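Local coordinates for Lmo0181 protein (Listeria monocytogenes serovar 1/2a, PDB 5F7V) that binds the cyclic alpha-glucan cycloalternan and probably delivers it, as a membrane-anchored lipoprotein, to an ABC transporter, at residues F72-N75 and Q81-E84; D137-D140 and E145-T148; N217-S222 and K374-D379. One frame throughout, in Å; residues are numbered along the deposited sequence.

How the contacts relate
Contact 1 is buried in the half of the protein that holds the N-terminus, whereas contacts 2 and 3 lie nearer the surface, each partly buried. Contacts 1 and 2 both fold a regular element against chain that soon follows it, strand on helix in one and helix on loop in the other; contact 3 joins two helix ends 152 residues apart. The chemistry follows the place: aliphatic and aromatic carbon in contact 1, an aromatic cluster with a hydrogen bond at its outer side in contact 2, and aliphatic packing beside carbonyl ends in contact 3. Contact 1 alone includes a sugar-binding residue, and its centre is about 40 Å from that of contact 2.

Contact 1. Residues F72-N75 and Q81-E84. With GLC (alpha-D-glucopyranose), chain B.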
loop_
_atom_site.group_PDB
_atom_site.type_symbol
_atom_site.label_atom_id
_atom_site.label_comp_id
_atom_site.label_asym_id
_atom_site.label_seq_id
_atom_site.Cartn_x
_atom_site.Cartn_y
_atom_site.Cartn_z
ATOM N N PHE A 72 -1.873 13.981 -11.054
ATOM C CA PHE A 72 -2.144 13.571 -9.689
ATOM C C PHE A 72 -1.890 12.096 -9.498
ATOM O O PHE A 72 -2.048 11.293 -10.407
ATOM C CB PHE A 72 -3.567 13.958 -9.247
ATOM C CG PHE A 72 -4.669 13.568 -10.177
ATOM C CD1 PHE A 72 -5.287 12.353 -10.090
ATOM C CD2 PHE A 72 -5.096 14.459 -11.162
ATOM C CE1 PHE A 72 -6.330 12.025 -10.944
ATOM C CE2 PHE A 72 -6.149 14.128 -12.014
ATOM C CZ PHE A 72 -6.779 12.902 -11.885
ATOM N N GLU A 73 -1.509 11.786 -8.275
ATOM C CA GLU A 73 -1.179 10.426 -7.871
ATOM C C GLU A 73 -2.443 9.622 -7.604
ATOM O O GLU A 73 -3.418 10.119 -7.044
ATOM C CB GLU A 73 -0.321 10.471 -6.623
ATOM C CG GLU A 73 0.556 9.264 -6.475
ATOM C CD GLU A 73 1.520 9.368 -5.336
ATOM O OE1 GLU A 73 1.227 10.067 -4.342
ATOM O OE2 GLU A 73 2.589 8.712 -5.401
ATOM N N LEU A 74 -2.397 8.352 -7.982
ATOM C CA LEU A 74 -3.470 7.369 -7.683
ATOM C C LEU A 74 -2.799 6.105 -7.263
ATOM O O LEU A 74 -1.711 5.809 -7.676
ATOM C CB LEU A 74 -4.355 7.057 -8.882
ATOM C CG LEU A 74 -5.184 8.247 -9.355
ATOM C CD1 LEU A 74 -5.844 7.894 -10.681
ATOM C CD2 LEU A 74 -6.206 8.706 -8.360
ATOM N N ASN A 75 -3.477 5.392 -6.373
ATOM C CA ASN A 75 -3.063 4.041 -6.008
ATOM C C ASN A 75 -3.812 3.016 -6.850
ATOM O O ASN A 75 -4.800 3.301 -7.521
ATOM C CB ASN A 75 -3.145 3.816 -4.482
ATOM C CG ASN A 75 -4.533 3.910 -3.921
ATOM O OD1 ASN A 75 -5.469 4.201 -4.617
ATOM N ND2 ASN A 75 -4.618 3.701 -2.636
ATOM N N GLN A 81 -11.980 3.581 -9.918
ATOM C CA GLN A 81 -12.974 4.602 -9.596
ATOM C C GLN A 81 -12.775 5.823 -10.479
ATOM O O GLN A 81 -13.738 6.381 -11.017
ATOM C CB GLN A 81 -12.902 5.012 -8.124
ATOM C CG GLN A 81 -14.070 5.893 -7.720
ATOM C CD GLN A 81 -14.124 6.227 -6.247
ATOM O OE1 GLN A 81 -13.220 5.938 -5.462
ATOM N NE2 GLN A 81 -15.201 6.880 -5.868
ATOM N N TYR A 82 -11.531 6.271 -10.620
ATOM C CA TYR A 82 -11.217 7.461 -11.430
ATOM C C TYR A 82 -11.293 7.213 -12.921
ATOM O O TYR A 82 -11.799 8.015 -13.704
ATOM C CB TYR A 82 -9.856 8.035 -11.015
ATOM C CG TYR A 82 -9.922 8.839 -9.731
ATOM C CD1 TYR A 82 -10.314 8.276 -8.537
ATOM C CD2 TYR A 82 -9.619 10.204 -9.716
ATOM C CE1 TYR A 82 -10.380 9.010 -7.368
ATOM C CE2 TYR A 82 -9.696 10.948 -8.561
ATOM C CZ TYR A 82 -10.079 10.337 -7.379
ATOM O OH TYR A 82 -10.180 11.041 -6.191
ATOM N N ALA A 83 -10.807 6.061 -13.339
ATOM C CA ALA A 83 -10.807 5.744 -14.762
ATOM C C ALA A 83 -12.224 5.656 -15.253
ATOM O O ALA A 83 -12.520 6.237 -16.286
ATOM C CB ALA A 83 -10.042 4.467 -15.049
ATOM N N GLU A 84 -13.093 4.994 -14.498
ATOM C CA GLU A 84 -14.475 4.800 -14.912
ATOM C C GLU A 84 -15.330 6.072 -14.841
ATOM O O GLU A 84 -16.334 6.196 -15.543
ATOM C CB GLU A 84 -15.111 3.677 -14.098
ATOM C CG GLU A 84 -16.368 3.154 -14.759
ATOM C CD GLU A 84 -16.851 1.857 -14.156
ATOM O OE1 GLU A 84 -16.136 1.198 -13.359
ATOM O OE2 GLU A 84 -17.986 1.512 -14.521
HETATM C C1 GLC B . 0.998 2.801 0.438
HETATM C C2 GLC B . 1.194 2.679 -1.056
HETATM C C3 GLC B . -0.145 2.757 -1.768
HETATM C C4 GLC B . -1.133 1.765 -1.165
HETATM C C5 GLC B . -1.264 2.000 0.334
HETATM C C6 GLC B . -2.142 0.963 1.023
HETATM O O2 GLC B . 2.074 3.721 -1.490
HETATM O O3 GLC B . 0.076 2.430 -3.136
HETATM O O4 GLC B . -2.414 2.019 -1.750
HETATM O O5 GLC B . 0.043 1.874 0.939
HETATM O O6 GLC B . -1.984 1.241 2.433
#
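With CG anti to the carbonyl carbon (chi1 -66°), Leu-74 extends from its strand toward helix 76-85 and sets CD2 over the ring of Tyr-82; in Phe-72, two residues earlier, chi1 of 50° puts CG between the backbone N and the carbonyl carbon, with the ring on the same side of the strand. Leu-74 CD2 lies 3.9 Å from the centroid of the Tyr-82 ring and only 9° off its normal, a centred CH-pi contact on one face. The other methyl, Leu-74 CD1, meets Tyr-82 CB at 4.0 Å, so the two branches hold both ring and stem of the tyrosine. Phe-72 adds a smaller oblique approach, CE1 to Tyr-82 CD2 at 4.0 Å. No hydrogen bond links the two segments; Leu-59 of helix 52-64 touches both aromatic residues, extending the apolar layer. At the end of the strand Asn-75 does two jobs: its side chain caps the helix that follows, and its ND2 donates a moderately bent bond to O4 of one glucose unit of the bound cycloalternan at 2.9 Å. A strand that pairs in parallel with strand 13-19 and runs straight into a helix packed back on the sheet, with the ligand at the strand's C-terminal end, is typical of the periplasmic-binding-protein fold and its sugar cleft.

Contact 2. Residues D137-D140 and E145-T148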
loop_
_atom_site.group_PDB
_atom_site.type_symbol
_atom_site.label_atom_id
_atom_site.label_comp_id
_atom_site.label_asym_id
_atom_site.label_seq_id
_atom_site.Cartn_x
_atom_site.Cartn_y
_atom_site.Cartn_z
ATOM N N ASP A 137 15.644 -6.380 19.332
ATOM C CA ASP A 137 16.000 -6.186 20.751
ATOM C C ASP A 137 14.925 -6.852 21.608
ATOM O O ASP A 137 15.254 -7.545 22.584
ATOM C CB ASP A 137 16.076 -4.698 21.148
ATOM C CG ASP A 137 17.242 -3.925 20.588
ATOM O OD1 ASP A 137 17.933 -4.410 19.683
ATOM O OD2 ASP A 137 17.481 -2.828 21.147
ATOM N N LEU A 138 13.647 -6.660 21.287
ATOM C CA LEU A 138 12.595 -7.310 22.039
ATOM C C LEU A 138 12.622 -8.827 21.927
ATOM O O LEU A 138 12.447 -9.553 22.904
ATOM C CB LEU A 138 11.215 -6.782 21.646
ATOM C CG LEU A 138 10.843 -5.372 22.123
ATOM C CD1 LEU A 138 9.560 -4.928 21.447
ATOM C CD2 LEU A 138 10.731 -5.321 23.643
ATOM N N PHE A 139 12.872 -9.333 20.723
ATOM C CA PHE A 139 12.986 -10.782 20.546
ATOM C C PHE A 139 14.115 -11.350 21.390
ATOM O O PHE A 139 13.977 -12.360 22.102
ATOM C CB PHE A 139 13.207 -11.141 19.079
ATOM C CG PHE A 139 11.938 -11.291 18.277
ATOM C CD1 PHE A 139 11.151 -10.197 17.911
ATOM C CD2 PHE A 139 11.506 -12.564 17.911
ATOM C CE1 PHE A 139 10.011 -10.380 17.161
ATOM C CE2 PHE A 139 10.349 -12.736 17.149
ATOM C CZ PHE A 139 9.586 -11.653 16.793
ATOM N N ASP A 140 15.255 -10.670 21.343
ATOM C CA ASP A 140 16.458 -11.154 22.048
ATOM C C ASP A 140 16.251 -11.120 23.548
ATOM O O ASP A 140 16.619 -12.067 24.269
ATOM C CB ASP A 140 17.661 -10.271 21.694
ATOM C CG ASP A 140 18.188 -10.472 20.300
ATOM O OD1 ASP A 140 17.714 -11.363 19.569
ATOM O OD2 ASP A 140 19.140 -9.729 19.922
ATOM N N GLU A 145 12.958 -16.760 19.058
ATOM C CA GLU A 145 13.582 -16.822 17.729
ATOM C C GLU A 145 12.850 -15.912 16.731
ATOM O O GLU A 145 11.642 -15.750 16.774
ATOM C CB GLU A 145 13.562 -18.258 17.220
ATOM C CG GLU A 145 14.329 -19.225 18.115
ATOM C CD GLU A 145 15.791 -18.910 18.318
ATOM O OE1 GLU A 145 16.451 -18.332 17.419
ATOM O OE2 GLU A 145 16.367 -19.243 19.388
ATOM N N TYR A 146 13.610 -15.313 15.824
ATOM C CA TYR A 146 13.088 -14.359 14.851
ATOM C C TYR A 146 12.104 -15.014 13.879
ATOM O O TYR A 146 12.164 -16.199 13.563
ATOM C CB TYR A 146 14.238 -13.742 14.032
ATOM C CG TYR A 146 15.311 -13.052 14.844
ATOM C CD1 TYR A 146 15.072 -12.443 16.071
ATOM C CD2 TYR A 146 16.608 -12.977 14.351
ATOM C CE1 TYR A 146 16.085 -11.801 16.761
ATOM C CE2 TYR A 146 17.612 -12.344 15.042
ATOM C CZ TYR A 146 17.374 -11.749 16.266
ATOM O OH TYR A 146 18.370 -11.139 16.987
ATOM N N PRO A 147 11.185 -14.212 13.326
ATOM C CA PRO A 147 10.341 -14.737 12.247
ATOM C C PRO A 147 11.110 -15.372 11.095
ATOM O O PRO A 147 12.128 -14.836 10.690
ATOM C CB PRO A 147 9.647 -13.472 11.749
ATOM C CG PRO A 147 9.612 -12.538 12.926
ATOM C CD PRO A 147 10.950 -12.781 13.595
ATOM N N THR A 148 10.554 -16.434 10.529
ATOM C CA THR A 148 11.111 -17.085 9.361
ATOM C C THR A 148 10.055 -17.028 8.276
ATOM O O THR A 148 8.857 -16.846 8.491
ATOM C CB THR A 148 11.500 -18.561 9.589
ATOM O OG1 THR A 148 10.310 -19.353 9.500
ATOM C CG2 THR A 148 12.193 -18.759 10.930
#
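Phe-139 wedges its ring against the chain of Glu-145, Tyr-146 and Pro-147, and this is the tight part of the contact. Its CE2 lies 3.6 Å from Pro-147 CD, while Glu-145 O sits at the ring edge, near the ring plane, 3.3 Å from the same CE2. Tyr-146 turns an edge toward the phenyl face in an offset edge-to-face pair, centroids 6.0 Å apart and planes at 70°. Phe-139 CB in turn lies in the plane of the tyrosine ring, at its edge, 3.8 Å from Tyr-146 CE1. Helix 136-142 follows the long strand 119-135 of the solute-binding-protein fold, and the loop after it passes across the helix, by Phe-139, before helix 153-163 begins. Tyr-134 from the end of that strand adds an edge-to-face partner to Phe-139 and also meets the ring of Tyr-146, while Ala-246 and Met-247 of strand 245-251 touch the phenylalanine from the sheet. The outer side is looser and polar. There Tyr-146, with CG anti to its carbonyl carbon (chi1 -57°), brings its hydroxyl to the exposed Asp-140, whose OD1 accepts from Tyr-146 OH at 2.7 Å through its syn lone pair; carboxylate and ring planes are 29° apart. Glu-145 points its CB away from the helix and contributes its carbonyl alone.

Contact 3. Residues N217-S222 and K374-D379; sequences NEVTDS and KVLNGD
Two helix C-termini meet here, those of helices 206-220 and 361-376, the second closed by a Schellman motif. The side chains that join them are few, and no hydrogen bond crosses between the segments. Leu-376, with CG anti to its carbonyl carbon (chi1 -61°), brings the CD2 branch against Val-219, 3.8 Å from CB and 3.9 Å from CG2. The valine and leucine side chains cross at about a right angle, with Leu-376 CD2 against the branch point of the valine. Next to this pair Thr-220 sends its methyl, CG2, toward the last carbonyls of the other helix, 3.7 Å from both Val-375 O and Leu-376 O. Pro-228 and Thr-216 also touch Leu-376 and extend its packing. Each helix end is finished by its own backbone. Asn-217 O takes two N-H groups from opposite faces of its carbonyl plane, Asp-221 N at 2.9 Å and Ser-222 N at 3.0 Å. In the other segment, Gly-378 N bonds back to Val-375 O at 3.0 Å and Asp-379 N to Lys-374 O at 2.8 Å, with phi of 80° at Gly-378 turning the chain out of the helix. The whole is a helix-end packing within the solute-binding-protein fold, two C-termini joined through a few aliphatic side chains.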
loop_
_atom_site.group_PDB
_atom_site.type_symbol
_atom_site.label_atom_id
_atom_site.label_comp_id
_atom_site.label_asym_id
_atom_site.label_seq_id
_atom_site.Cartn_x
_atom_site.Cartn_y
_atom_site.Cartn_z
ATOM N N ASN A 217 -8.920 -11.878 17.360
ATOM C CA ASN A 217 -8.601 -12.477 18.652
ATOM C C ASN A 217 -7.284 -11.976 19.197
ATOM O O ASN A 217 -7.128 -11.944 20.435
ATOM C CB ASN A 217 -8.512 -13.993 18.526
ATOM C CG ASN A 217 -9.827 -14.714 18.642
ATOM O OD1 ASN A 217 -10.835 -14.123 18.954
ATOM N ND2 ASN A 217 -9.777 -16.016 18.460
ATOM N N GLU A 218 -6.338 -11.586 18.346
ATOM C CA GLU A 218 -5.091 -11.010 18.864
ATOM C C GLU A 218 -5.332 -9.755 19.659
ATOM O O GLU A 218 -4.628 -9.448 20.630
ATOM C CB GLU A 218 -4.161 -10.691 17.708
ATOM C CG GLU A 218 -3.646 -11.965 17.085
ATOM C CD GLU A 218 -2.536 -11.776 16.094
ATOM O OE1 GLU A 218 -2.553 -10.739 15.400
ATOM O OE2 GLU A 218 -1.717 -12.734 16.014
ATOM N N VAL A 219 -6.361 -9.004 19.290
ATOM C CA VAL A 219 -6.700 -7.783 20.020
ATOM C C VAL A 219 -7.615 -8.081 21.205
ATOM O O VAL A 219 -7.374 -7.567 22.305
ATOM C CB VAL A 219 -7.400 -6.770 19.082
ATOM C CG1 VAL A 219 -7.988 -5.596 19.859
ATOM C CG2 VAL A 219 -6.408 -6.338 18.018
ATOM N N THR A 220 -8.680 -8.861 21.030
ATOM C CA THR A 220 -9.739 -8.974 22.039
ATOM C C THR A 220 -9.573 -10.127 23.019
ATOM O O THR A 220 -10.164 -10.065 24.125
ATOM C CB THR A 220 -11.117 -9.096 21.378
ATOM O OG1 THR A 220 -11.182 -10.368 20.734
ATOM C CG2 THR A 220 -11.376 -7.954 20.381
ATOM N N ASP A 221 -8.797 -11.146 22.656
ATOM C CA ASP A 221 -8.776 -12.444 23.343
ATOM C C ASP A 221 -7.407 -12.657 23.966
ATOM O O ASP A 221 -7.292 -12.561 25.193
ATOM C CB ASP A 221 -9.159 -13.570 22.374
ATOM C CG ASP A 221 -9.227 -14.930 23.009
ATOM O OD1 ASP A 221 -9.340 -14.992 24.231
ATOM O OD2 ASP A 221 -9.168 -15.935 22.260
ATOM N N SER A 222 -6.380 -12.898 23.152
ATOM C CA SER A 222 -5.033 -13.080 23.678
ATOM C C SER A 222 -4.414 -11.747 24.039
ATOM O O SER A 222 -3.429 -11.719 24.799
ATOM C CB SER A 222 -4.159 -13.806 22.664
ATOM O OG SER A 222 -4.099 -13.047 21.463
ATOM N N LYS A 374 -15.844 -2.373 14.994
ATOM C CA LYS A 374 -16.819 -2.772 16.009
ATOM C C LYS A 374 -16.408 -4.103 16.621
ATOM O O LYS A 374 -16.646 -4.302 17.811
ATOM C CB LYS A 374 -18.241 -2.896 15.451
ATOM C CG LYS A 374 -18.911 -1.581 15.100
ATOM C CD LYS A 374 -20.239 -1.814 14.409
ATOM C CE LYS A 374 -20.826 -0.571 13.793
ATOM N NZ LYS A 374 -22.096 -0.929 13.114
ATOM N N VAL A 375 -15.849 -5.044 15.866
ATOM C CA VAL A 375 -15.402 -6.293 16.504
ATOM C C VAL A 375 -14.274 -6.004 17.470
ATOM O O VAL A 375 -14.275 -6.486 18.598
ATOM C CB VAL A 375 -14.926 -7.291 15.438
ATOM C CG1 VAL A 375 -14.508 -8.586 16.119
ATOM C CG2 VAL A 375 -15.992 -7.506 14.370
ATOM N N LEU A 376 -13.347 -5.175 17.042
ATOM C CA LEU A 376 -12.189 -4.858 17.917
ATOM C C LEU A 376 -12.554 -4.154 19.195
ATOM O O LEU A 376 -11.849 -4.331 20.177
ATOM C CB LEU A 376 -11.158 -4.011 17.166
ATOM C CG LEU A 376 -10.514 -4.625 15.915
ATOM C CD1 LEU A 376 -9.497 -3.640 15.394
ATOM C CD2 LEU A 376 -9.899 -5.962 16.279
ATOM N N ASN A 377 -13.662 -3.405 19.188
ATOM C CA ASN A 377 -14.115 -2.667 20.353
ATOM C C ASN A 377 -15.084 -3.471 21.203
ATOM O O ASN A 377 -15.563 -2.976 22.225
ATOM C CB ASN A 377 -14.768 -1.358 19.912
ATOM C CG ASN A 377 -13.780 -0.360 19.347
ATOM O OD1 ASN A 377 -12.602 -0.379 19.677
ATOM N ND2 ASN A 377 -14.275 0.569 18.535
ATOM N N GLY A 378 -15.377 -4.708 20.816
ATOM C CA GLY A 378 -16.304 -5.484 21.616
ATOM C C GLY A 378 -17.754 -5.166 21.392
ATOM O O GLY A 378 -18.556 -5.344 22.307
ATOM N N ASP A 379 -18.108 -4.655 20.210
ATOM C CA ASP A 379 -19.486 -4.348 19.843
ATOM C C ASP A 379 -20.021 -5.324 18.844
ATOM O O ASP A 379 -21.218 -5.285 18.556
ATOM C CB ASP A 379 -19.599 -2.936 19.251
ATOM C CG ASP A 379 -19.207 -1.868 20.238
ATOM O OD1 ASP A 379 -19.850 -1.757 21.265
ATOM O OD2 ASP A 379 -18.190 -1.151 20.003
#